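Local coordinates for transcriptional regulator, LacI family (Burkholderia phymatum, PDB 2RGY), which probably regulates transcription as a LacI-family protein, its modelled region forming a two-lobed, periplasmic-binding-protein-like sensor for a small ligand, possibly a sugar, at residues G136-S141 with E145-F150; I167-S172 with Y177-Q182; A206-L211 with V219-Y224. All coordinates share one frame; numbering follows the deposited sequence.

Contact 1: G136-S141 with E145-F150; sequences GPFTAS and ERLDGF
L147 and F138 touch only lightly, at the margin of this contact, where CD1 of the leucine comes within 4.4 Å of CE2 in the phenylalanine ring. The approach is oblique, and only that corner of the ring is involved. The tighter packing lies behind L147, which is buried: it points back at the loop and rests on V133 and S135 of strand 131-135 and on L166 of the next strand. F138, by contrast, is an exposed residue whose ring lies against L147 and L166 while much of the rest faces solvent.

The second link is a backbone one. E145 N donates to S141 O at 3.2 Å, with a fairly straight N-H...O angle of 164°, and this is a first-turn bond of helix 141-155. Just before it the chain makes a type I beta turn from P137 to A140, closed by A140 N on P137 O at 3.1 Å, and A140 takes the N-cap position. Strand, tight turn and helix start in this order make a beta-alpha connection of the Rossmann-like lobe, at the carboxyl end of a parallel strand. In this family such ends face the cleft where the effector usually binds.

The open side belongs to E145. Its CG stands anti to the carbonyl carbon (chi1 -87°), which brings the extended chain back alongside S141 O, with CB nearest at 3.8 Å. OE2 and S141 O, 3.9 Å apart, are neighbours without a bond. Separately, a negative charge this near the helix start would be expected to suit the helix dipole. On the inner side of the same turn R146 is buried and pinned, its NH2 in a salt bridge to D142 and its NH1 on A196 O.

Contact 2: I167-S172 with Y177-Q182; sequences IESDFS and YAATCQ
The amide of Q182 has I167 over one face: CG2 of the isoleucine lies above the middle of the group, 3.8 Å from CD. CD1 comes in from the same side but further out, 3.4 Å from NE2, and the two side chains run obliquely to each other. Q182 gets there because CG is anti to the backbone N (chi1 -174°) and the chain stays extended as far as the amide. A water at the carbonyl end of the group joins the segments, donating to E168 O at 2.8 Å and more loosely to Q182 OE1 at 3.2 Å. A second flat group, the Y177 ring, carries C181 SG on one face, 3.9 Å above its plane and shifted toward the rim; Y177 also packs on Y232 of the second subunit.

Beneath the amide the contact becomes mainly apolar. A179 CB turns in from the helix and packs on I167 CG2 at 3.7 Å, while S169 CB lies beside A179 CB at 4.2 Å. With a small alanine at this point the helix backbone can come close to the edge strand.

The segment 167-172 then coils into the helix start. D170 OD1 accepts from S172 N, forming an Asx turn, and from S172 OG at 2.6 Å, both from the same face of the carboxylate. S172 is the N-cap, and its OG also takes G175 N.

Strand 166-168, an edge of the mixed sheet, thus runs through this turn into helix 173-186, a beta-alpha step of the periplasmic-binding-protein-like lobe. The F171 ring meets that of H76, and F171 also packs on helix 141-155. I167 is hydrogen-bonded through its backbone to strand 131-135, A179 and T180 rest on I134 of that strand, and T180 also touches helix 198-210.

Contact 3: A206-L211 with V219-Y224; sequences ARFQQL and VSVIGY
F208 wedges one corner of its ring, CE1, against V219 and V221 of the other segment. V219 CG1 is 3.7 Å from CE1, approaching obliquely, with the two side chains crossing at about a right angle. V221 CG2 lies at the same 3.7 Å from CE1 but comes in at the ring edge, in the plane of the ring, and also nears CD1. All three residues are buried, and no hydrogen bond crosses between the segments.

The ring is aimed at the sheet by the phenylalanine's first torsion, which sets CG anti to the carbonyl carbon (chi1 -69°). Alternation along the strand does the rest: V219 and V221 face the helix, whereas I222 turns to the other side of the sheet, against T122 and L123 of helix 112-125. F208 also touches T180 of helix 173-186.

Away from the strand, R207 and Q210 bond to each other within the helix, beside helix 173-186. R207 NH1 donates to Q210 OE1 at 3.0 Å, in the carbonyl plane of the glutamine and close to the guanidinium plane, with an N-H...O angle of 150°. This bond limits the guanidinium's rotation, and L211 CD1, 3.2 Å above its plane and offset toward the rim, covers part of one face. A206 and Q209 of the same helix pack on Y232 and P235 of the second subunit.

Strand 192-195, helix 198-210 and strand 220-223 form a beta-alpha-beta crossover, and F208 lays the helix on both adjacent parallel strands, packing on V219 and V221 and on L193, as is usual in the periplasmic-binding-protein-like fold.

How the contacts relate
Along the chain the three contacts come in series, none enclosing or crossing another. Contact 1 closes the short turn from strand 131-135 into helix 141-155, contact 2 folds helix 173-186 back on edge strand 166-168, and contact 3 brings helix 198-210 down on strand 220-223. Contacts 1 and 2 join where F138 N is probably hydrogen-bonded to E168 OE2. Contacts 2 and 3, with centres about 12 Å apart, share a helix-helix seam where Y177 OH probably bonds Q210 OE1. R146 lies against Y224, linking contacts 1 and 3. Together they tie helices to the single mixed sheet of this lobe.

Contact 1: G136-S141 with E145-F150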
loop_
_atom_site.group_PDB
_atom_site.type_symbol
_atom_site.label_atom_id
_atom_site.label_comp_id
_atom_site.label_asym_id
_atom_site.label_seq_id
_atom_site.Cartn_x
_atom_site.Cartn_y
_atom_site.Cartn_z
ATOM N N GLY A 136 -11.051 -10.590 11.216
ATOM C CA GLY A 136 -11.610 -10.151 9.959
ATOM C C GLY A 136 -13.018 -10.697 9.931
ATOM O O GLY A 136 -13.487 -11.220 10.943
ATOM N N PRO A 137 -13.729 -10.589 8.802
ATOM C CA PRO A 137 -15.092 -11.113 8.754
ATOM C C PRO A 137 -15.146 -12.598 9.086
ATOM O O PRO A 137 -14.284 -13.378 8.672
ATOM C CB PRO A 137 -15.534 -10.817 7.319
ATOM C CG PRO A 137 -14.240 -10.707 6.556
ATOM C CD PRO A 137 -13.351 -9.976 7.518
ATOM N N PHE A 138 -16.169 -12.977 9.841
ATOM C CA PHE A 138 -16.353 -14.363 10.235
ATOM C C PHE A 138 -16.599 -15.260 9.030
ATOM O O PHE A 138 -16.399 -16.475 9.109
ATOM C CB PHE A 138 -17.521 -14.473 11.218
ATOM C CG PHE A 138 -17.199 -13.964 12.608
ATOM C CD1 PHE A 138 -18.217 -13.761 13.538
ATOM C CD2 PHE A 138 -15.871 -13.689 12.987
ATOM C CE1 PHE A 138 -17.934 -13.286 14.828
ATOM C CE2 PHE A 138 -15.566 -13.216 14.267
ATOM C CZ PHE A 138 -16.605 -13.013 15.194
ATOM N N THR A 139 -17.033 -14.663 7.919
ATOM C CA THR A 139 -17.297 -15.425 6.697
ATOM C C THR A 139 -16.052 -15.655 5.831
ATOM O O THR A 139 -16.128 -16.329 4.801
ATOM C CB THR A 139 -18.383 -14.752 5.822
ATOM O OG1 THR A 139 -18.056 -13.368 5.617
ATOM C CG2 THR A 139 -19.760 -14.881 6.481
ATOM N N ALA A 140 -14.915 -15.097 6.231
ATOM C CA ALA A 140 -13.679 -15.291 5.469
ATOM C C ALA A 140 -13.027 -16.575 5.982
ATOM O O ALA A 140 -12.659 -16.657 7.152
ATOM C CB ALA A 140 -12.738 -14.104 5.659
ATOM N N SER A 141 -12.889 -17.572 5.109
ATOM C CA SER A 141 -12.307 -18.852 5.504
ATOM C C SER A 141 -10.869 -18.733 6.007
ATOM O O SER A 141 -10.466 -19.460 6.906
ATOM C CB SER A 141 -12.368 -19.865 4.345
ATOM O OG SER A 141 -11.485 -19.513 3.295
ATOM N N GLU A 145 -9.943 -20.180 9.951
ATOM C CA GLU A 145 -8.908 -21.165 10.263
ATOM C C GLU A 145 -7.807 -20.532 11.084
ATOM O O GLU A 145 -7.147 -21.185 11.876
ATOM C CB GLU A 145 -8.353 -21.765 8.976
ATOM C CG GLU A 145 -9.174 -22.948 8.502
ATOM C CD GLU A 145 -9.151 -23.117 7.004
ATOM O OE1 GLU A 145 -8.036 -23.076 6.426
ATOM O OE2 GLU A 145 -10.244 -23.303 6.404
ATOM N N ARG A 146 -7.631 -19.238 10.878
ATOM C CA ARG A 146 -6.650 -18.456 11.604
ATOM C C ARG A 146 -7.084 -18.446 13.078
ATOM O O ARG A 146 -6.285 -18.693 13.985
ATOM C CB ARG A 146 -6.662 -17.043 11.027
ATOM C CG ARG A 146 -5.566 -16.129 11.470
ATOM C CD ARG A 146 -5.606 -14.883 10.585
ATOM N NE ARG A 146 -5.788 -15.254 9.177
ATOM C CZ ARG A 146 -5.724 -14.412 8.149
ATOM N NH1 ARG A 146 -5.478 -13.124 8.349
ATOM N NH2 ARG A 146 -5.913 -14.861 6.914
ATOM N N LEU A 147 -8.359 -18.154 13.307
ATOM C CA LEU A 147 -8.909 -18.122 14.659
ATOM C C LEU A 147 -8.959 -19.528 15.250
ATOM O O LEU A 147 -8.687 -19.720 16.431
ATOM C CB LEU A 147 -10.327 -17.543 14.656
ATOM C CG LEU A 147 -10.536 -16.084 14.252
ATOM C CD1 LEU A 147 -12.019 -15.753 14.364
ATOM C CD2 LEU A 147 -9.710 -15.157 15.144
ATOM N N ASP A 148 -9.332 -20.510 14.437
ATOM C CA ASP A 148 -9.404 -21.881 14.919
ATOM C C ASP A 148 -8.064 -22.292 15.525
ATOM O O ASP A 148 -8.019 -22.804 16.640
ATOM C CB ASP A 148 -9.780 -22.819 13.776
ATOM C CG ASP A 148 -11.271 -22.824 13.495
ATOM O OD1 ASP A 148 -12.000 -21.931 14.003
ATOM O OD2 ASP A 148 -11.717 -23.725 12.756
ATOM N N GLY A 149 -6.982 -22.062 14.785
ATOM C CA GLY A 149 -5.654 -22.401 15.272
ATOM C C GLY A 149 -5.310 -21.618 16.523
ATOM O O GLY A 149 -4.688 -22.139 17.452
ATOM N N PHE A 150 -5.705 -20.353 16.547
ATOM C CA PHE A 150 -5.445 -19.507 17.704
ATOM C C PHE A 150 -6.109 -20.118 18.940
ATOM O O PHE A 150 -5.470 -20.302 19.975
ATOM C CB PHE A 150 -6.023 -18.114 17.461
ATOM C CG PHE A 150 -5.791 -17.156 18.589
ATOM C CD1 PHE A 150 -4.549 -16.546 18.761
ATOM C CD2 PHE A 150 -6.825 -16.835 19.467
ATOM C CE1 PHE A 150 -4.342 -15.617 19.792
ATOM C CE2 PHE A 150 -6.631 -15.914 20.497
ATOM C CZ PHE A 150 -5.385 -15.301 20.659
#

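Contact 2: I167-S172 with Y177-Q182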
loop_
_atom_site.group_PDB
_atom_site.type_symbol
_atom_site.label_atom_id
_atom_site.label_comp_id
_atom_site.label_asym_id
_atom_site.label_seq_id
_atom_site.Cartn_x
_atom_site.Cartn_y
_atom_site.Cartn_z
ATOM N N ILE A 167 -13.697 -9.118 18.625
ATOM C CA ILE A 167 -14.416 -8.101 17.857
ATOM C C ILE A 167 -14.298 -8.441 16.373
ATOM O O ILE A 167 -13.193 -8.547 15.852
ATOM C CB ILE A 167 -13.805 -6.697 18.058
ATOM C CG1 ILE A 167 -13.564 -6.419 19.544
ATOM C CG2 ILE A 167 -14.741 -5.652 17.493
ATOM C CD1 ILE A 167 -14.838 -6.307 20.375
ATOM N N GLU A 168 -15.427 -8.624 15.694
ATOM C CA GLU A 168 -15.398 -8.930 14.267
ATOM C C GLU A 168 -15.167 -7.620 13.519
ATOM O O GLU A 168 -15.822 -6.615 13.801
ATOM C CB GLU A 168 -16.725 -9.543 13.811
ATOM C CG GLU A 168 -16.645 -10.246 12.456
ATOM C CD GLU A 168 -18.014 -10.521 11.842
ATOM O OE1 GLU A 168 -19.001 -10.702 12.597
ATOM O OE2 GLU A 168 -18.106 -10.574 10.600
ATOM N N SER A 169 -14.228 -7.628 12.575
ATOM C CA SER A 169 -13.943 -6.429 11.795
ATOM C C SER A 169 -13.822 -6.756 10.301
ATOM O O SER A 169 -14.231 -7.833 9.872
ATOM C CB SER A 169 -12.674 -5.747 12.303
ATOM O OG SER A 169 -12.579 -4.444 11.761
ATOM N N ASP A 170 -13.244 -5.848 9.514
ATOM C CA ASP A 170 -13.154 -6.071 8.074
ATOM C C ASP A 170 -11.783 -6.001 7.412
ATOM O O ASP A 170 -11.707 -5.845 6.201
ATOM C CB ASP A 170 -14.086 -5.087 7.363
ATOM C CG ASP A 170 -13.681 -3.643 7.591
ATOM O OD1 ASP A 170 -12.615 -3.414 8.205
ATOM O OD2 ASP A 170 -14.416 -2.734 7.153
ATOM N N PHE A 171 -10.709 -6.129 8.185
ATOM C CA PHE A 171 -9.345 -6.066 7.641
ATOM C C PHE A 171 -8.867 -4.677 7.204
ATOM O O PHE A 171 -7.716 -4.536 6.781
ATOM C CB PHE A 171 -9.174 -7.002 6.428
ATOM C CG PHE A 171 -9.146 -8.467 6.770
ATOM C CD1 PHE A 171 -8.404 -8.935 7.857
ATOM C CD2 PHE A 171 -9.817 -9.388 5.966
ATOM C CE1 PHE A 171 -8.327 -10.309 8.143
ATOM C CE2 PHE A 171 -9.750 -10.761 6.235
ATOM C CZ PHE A 171 -9.001 -11.223 7.328
ATOM N N SER A 172 -9.726 -3.664 7.285
ATOM C CA SER A 172 -9.337 -2.312 6.867
ATOM C C SER A 172 -8.786 -1.447 7.997
ATOM O O SER A 172 -8.989 -1.743 9.170
ATOM C CB SER A 172 -10.536 -1.581 6.265
ATOM O OG SER A 172 -11.505 -1.315 7.270
ATOM N N TYR A 177 -9.433 0.344 13.708
ATOM C CA TYR A 177 -9.498 1.441 14.665
ATOM C C TYR A 177 -10.785 1.370 15.471
ATOM O O TYR A 177 -10.774 1.477 16.700
ATOM C CB TYR A 177 -9.431 2.790 13.948
ATOM C CG TYR A 177 -9.378 3.969 14.892
ATOM C CD1 TYR A 177 -8.206 4.283 15.578
ATOM C CD2 TYR A 177 -10.504 4.775 15.099
ATOM C CE1 TYR A 177 -8.153 5.375 16.447
ATOM C CE2 TYR A 177 -10.464 5.863 15.969
ATOM C CZ TYR A 177 -9.284 6.159 16.640
ATOM O OH TYR A 177 -9.234 7.225 17.521
ATOM N N ALA A 178 -11.894 1.182 14.765
ATOM C CA ALA A 178 -13.202 1.094 15.395
ATOM C C ALA A 178 -13.292 -0.133 16.302
ATOM O O ALA A 178 -13.920 -0.094 17.364
ATOM C CB ALA A 178 -14.287 1.030 14.320
ATOM N N ALA A 179 -12.665 -1.226 15.884
ATOM C CA ALA A 179 -12.708 -2.449 16.671
ATOM C C ALA A 179 -11.904 -2.286 17.957
ATOM O O ALA A 179 -12.288 -2.809 19.004
ATOM C CB ALA A 179 -12.179 -3.618 15.850
ATOM N N THR A 180 -10.793 -1.552 17.884
ATOM C CA THR A 180 -9.980 -1.342 19.075
ATOM C C THR A 180 -10.780 -0.491 20.057
ATOM O O THR A 180 -10.799 -0.767 21.259
ATOM C CB THR A 180 -8.632 -0.642 18.759
ATOM O OG1 THR A 180 -7.864 -1.450 17.851
ATOM C CG2 THR A 180 -7.825 -0.466 20.035
ATOM N N CYS A 181 -11.455 0.532 19.541
ATOM C CA CYS A 181 -12.263 1.396 20.395
ATOM C C CYS A 181 -13.377 0.601 21.071
ATOM O O CYS A 181 -13.618 0.749 22.268
ATOM C CB CYS A 181 -12.867 2.539 19.574
ATOM S SG CYS A 181 -11.631 3.697 18.990
ATOM N N GLN A 182 -14.056 -0.243 20.302
ATOM C CA GLN A 182 -15.134 -1.051 20.844
ATOM C C GLN A 182 -14.597 -1.935 21.972
ATOM O O GLN A 182 -15.259 -2.122 22.997
ATOM C CB GLN A 182 -15.753 -1.916 19.744
ATOM C CG GLN A 182 -17.000 -2.687 20.186
ATOM C CD GLN A 182 -17.560 -3.603 19.099
ATOM O OE1 GLN A 182 -17.775 -3.183 17.959
ATOM N NE2 GLN A 182 -17.807 -4.860 19.455
HETATM O O HOH W 1 -17.476 -5.576 15.828
#

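Contact 3: A206-L211 with V219-Y224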
loop_
_atom_site.group_PDB
_atom_site.type_symbol
_atom_site.label_atom_id
_atom_site.label_comp_id
_atom_site.label_asym_id
_atom_site.label_seq_id
_atom_site.Cartn_x
_atom_site.Cartn_y
_atom_site.Cartn_z
ATOM N N ALA A 206 -2.416 2.741 16.979
ATOM C CA ALA A 206 -2.763 4.149 16.825
ATOM C C ALA A 206 -3.630 4.601 17.979
ATOM O O ALA A 206 -3.387 5.649 18.561
ATOM C CB ALA A 206 -3.489 4.381 15.511
ATOM N N ARG A 207 -4.643 3.803 18.303
ATOM C CA ARG A 207 -5.563 4.113 19.390
ATOM C C ARG A 207 -4.844 4.087 20.730
ATOM O O ARG A 207 -4.958 5.018 21.513
ATOM C CB ARG A 207 -6.727 3.113 19.403
ATOM C CG ARG A 207 -7.804 3.425 20.435
ATOM C CD ARG A 207 -8.187 4.899 20.380
ATOM N NE ARG A 207 -9.297 5.219 21.266
ATOM C CZ ARG A 207 -9.674 6.458 21.579
ATOM N NH1 ARG A 207 -9.027 7.501 21.081
ATOM N NH2 ARG A 207 -10.696 6.654 22.401
ATOM N N PHE A 208 -4.100 3.017 20.985
ATOM C CA PHE A 208 -3.360 2.895 22.234
ATOM C C PHE A 208 -2.461 4.104 22.474
ATOM O O PHE A 208 -2.333 4.567 23.600
ATOM C CB PHE A 208 -2.503 1.626 22.223
ATOM C CG PHE A 208 -3.302 0.353 22.276
ATOM C CD1 PHE A 208 -2.685 -0.875 22.033
ATOM C CD2 PHE A 208 -4.671 0.376 22.568
ATOM C CE1 PHE A 208 -3.405 -2.068 22.082
ATOM C CE2 PHE A 208 -5.414 -0.820 22.621
ATOM C CZ PHE A 208 -4.770 -2.047 22.372
ATOM N N GLN A 209 -1.831 4.604 21.414
ATOM C CA GLN A 209 -0.941 5.752 21.542
ATOM C C GLN A 209 -1.746 7.004 21.899
ATOM O O GLN A 209 -1.300 7.829 22.701
ATOM C CB GLN A 209 -0.159 5.961 20.238
ATOM C CG GLN A 209 1.049 6.910 20.324
ATOM C CD GLN A 209 0.665 8.384 20.321
ATOM O OE1 GLN A 209 -0.371 8.763 19.775
ATOM N NE2 GLN A 209 1.515 9.223 20.912
ATOM N N GLN A 210 -2.938 7.130 21.323
ATOM C CA GLN A 210 -3.796 8.277 21.603
ATOM C C GLN A 210 -4.248 8.304 23.068
ATOM O O GLN A 210 -4.474 9.378 23.624
ATOM C CB GLN A 210 -5.041 8.259 20.699
ATOM C CG GLN A 210 -4.740 8.335 19.206
ATOM C CD GLN A 210 -5.989 8.254 18.338
ATOM O OE1 GLN A 210 -7.086 7.956 18.815
ATOM N NE2 GLN A 210 -5.819 8.501 17.044
ATOM N N LEU A 211 -4.370 7.133 23.694
ATOM C CA LEU A 211 -4.831 7.061 25.082
ATOM C C LEU A 211 -3.743 6.845 26.132
ATOM O O LEU A 211 -4.035 6.696 27.317
ATOM C CB LEU A 211 -5.891 5.965 25.213
ATOM C CG LEU A 211 -7.133 6.150 24.336
ATOM C CD1 LEU A 211 -7.987 4.878 24.354
ATOM C CD2 LEU A 211 -7.922 7.346 24.838
ATOM N N VAL A 219 0.204 -3.281 26.987
ATOM C CA VAL A 219 -0.415 -4.249 26.091
ATOM C C VAL A 219 0.539 -4.747 25.025
ATOM O O VAL A 219 1.231 -3.958 24.386
ATOM C CB VAL A 219 -1.641 -3.642 25.374
ATOM C CG1 VAL A 219 -2.226 -4.654 24.403
ATOM C CG2 VAL A 219 -2.689 -3.238 26.388
ATOM N N SER A 220 0.576 -6.063 24.843
ATOM C CA SER A 220 1.423 -6.678 23.832
ATOM C C SER A 220 0.518 -6.928 22.642
ATOM O O SER A 220 -0.570 -7.461 22.793
ATOM C CB SER A 220 2.008 -7.992 24.346
ATOM O OG SER A 220 3.052 -7.748 25.269
ATOM N N VAL A 221 0.974 -6.530 21.463
ATOM C CA VAL A 221 0.176 -6.665 20.250
ATOM C C VAL A 221 0.890 -7.473 19.181
ATOM O O VAL A 221 2.048 -7.218 18.882
ATOM C CB VAL A 221 -0.150 -5.267 19.657
ATOM C CG1 VAL A 221 -1.010 -5.410 18.406
ATOM C CG2 VAL A 221 -0.848 -4.405 20.698
ATOM N N ILE A 222 0.205 -8.452 18.606
ATOM C CA ILE A 222 0.815 -9.240 17.544
ATOM C C ILE A 222 -0.069 -9.210 16.304
ATOM O O ILE A 222 -1.276 -9.410 16.392
ATOM C CB ILE A 222 1.047 -10.697 17.961
ATOM C CG1 ILE A 222 1.698 -11.452 16.805
ATOM C CG2 ILE A 222 -0.262 -11.351 18.358
ATOM C CD1 ILE A 222 2.279 -12.809 17.204
ATOM N N GLY A 223 0.537 -8.949 15.149
ATOM C CA GLY A 223 -0.228 -8.884 13.919
ATOM C C GLY A 223 -0.176 -10.156 13.094
ATOM O O GLY A 223 0.291 -11.191 13.564
ATOM N N TYR A 224 -0.635 -10.076 11.851
ATOM C CA TYR A 224 -0.659 -11.246 10.983
ATOM C C TYR A 224 -0.418 -10.798 9.543
ATOM O O TYR A 224 -1.014 -9.822 9.093
ATOM C CB TYR A 224 -2.018 -11.927 11.103
ATOM C CG TYR A 224 -2.054 -13.364 10.656
ATOM C CD1 TYR A 224 -1.933 -14.404 11.575
ATOM C CD2 TYR A 224 -2.259 -13.686 9.318
ATOM C CE1 TYR A 224 -2.025 -15.742 11.171
ATOM C CE2 TYR A 224 -2.348 -15.014 8.896
ATOM C CZ TYR A 224 -2.235 -16.041 9.827
ATOM O OH TYR A 224 -2.357 -17.356 9.413
#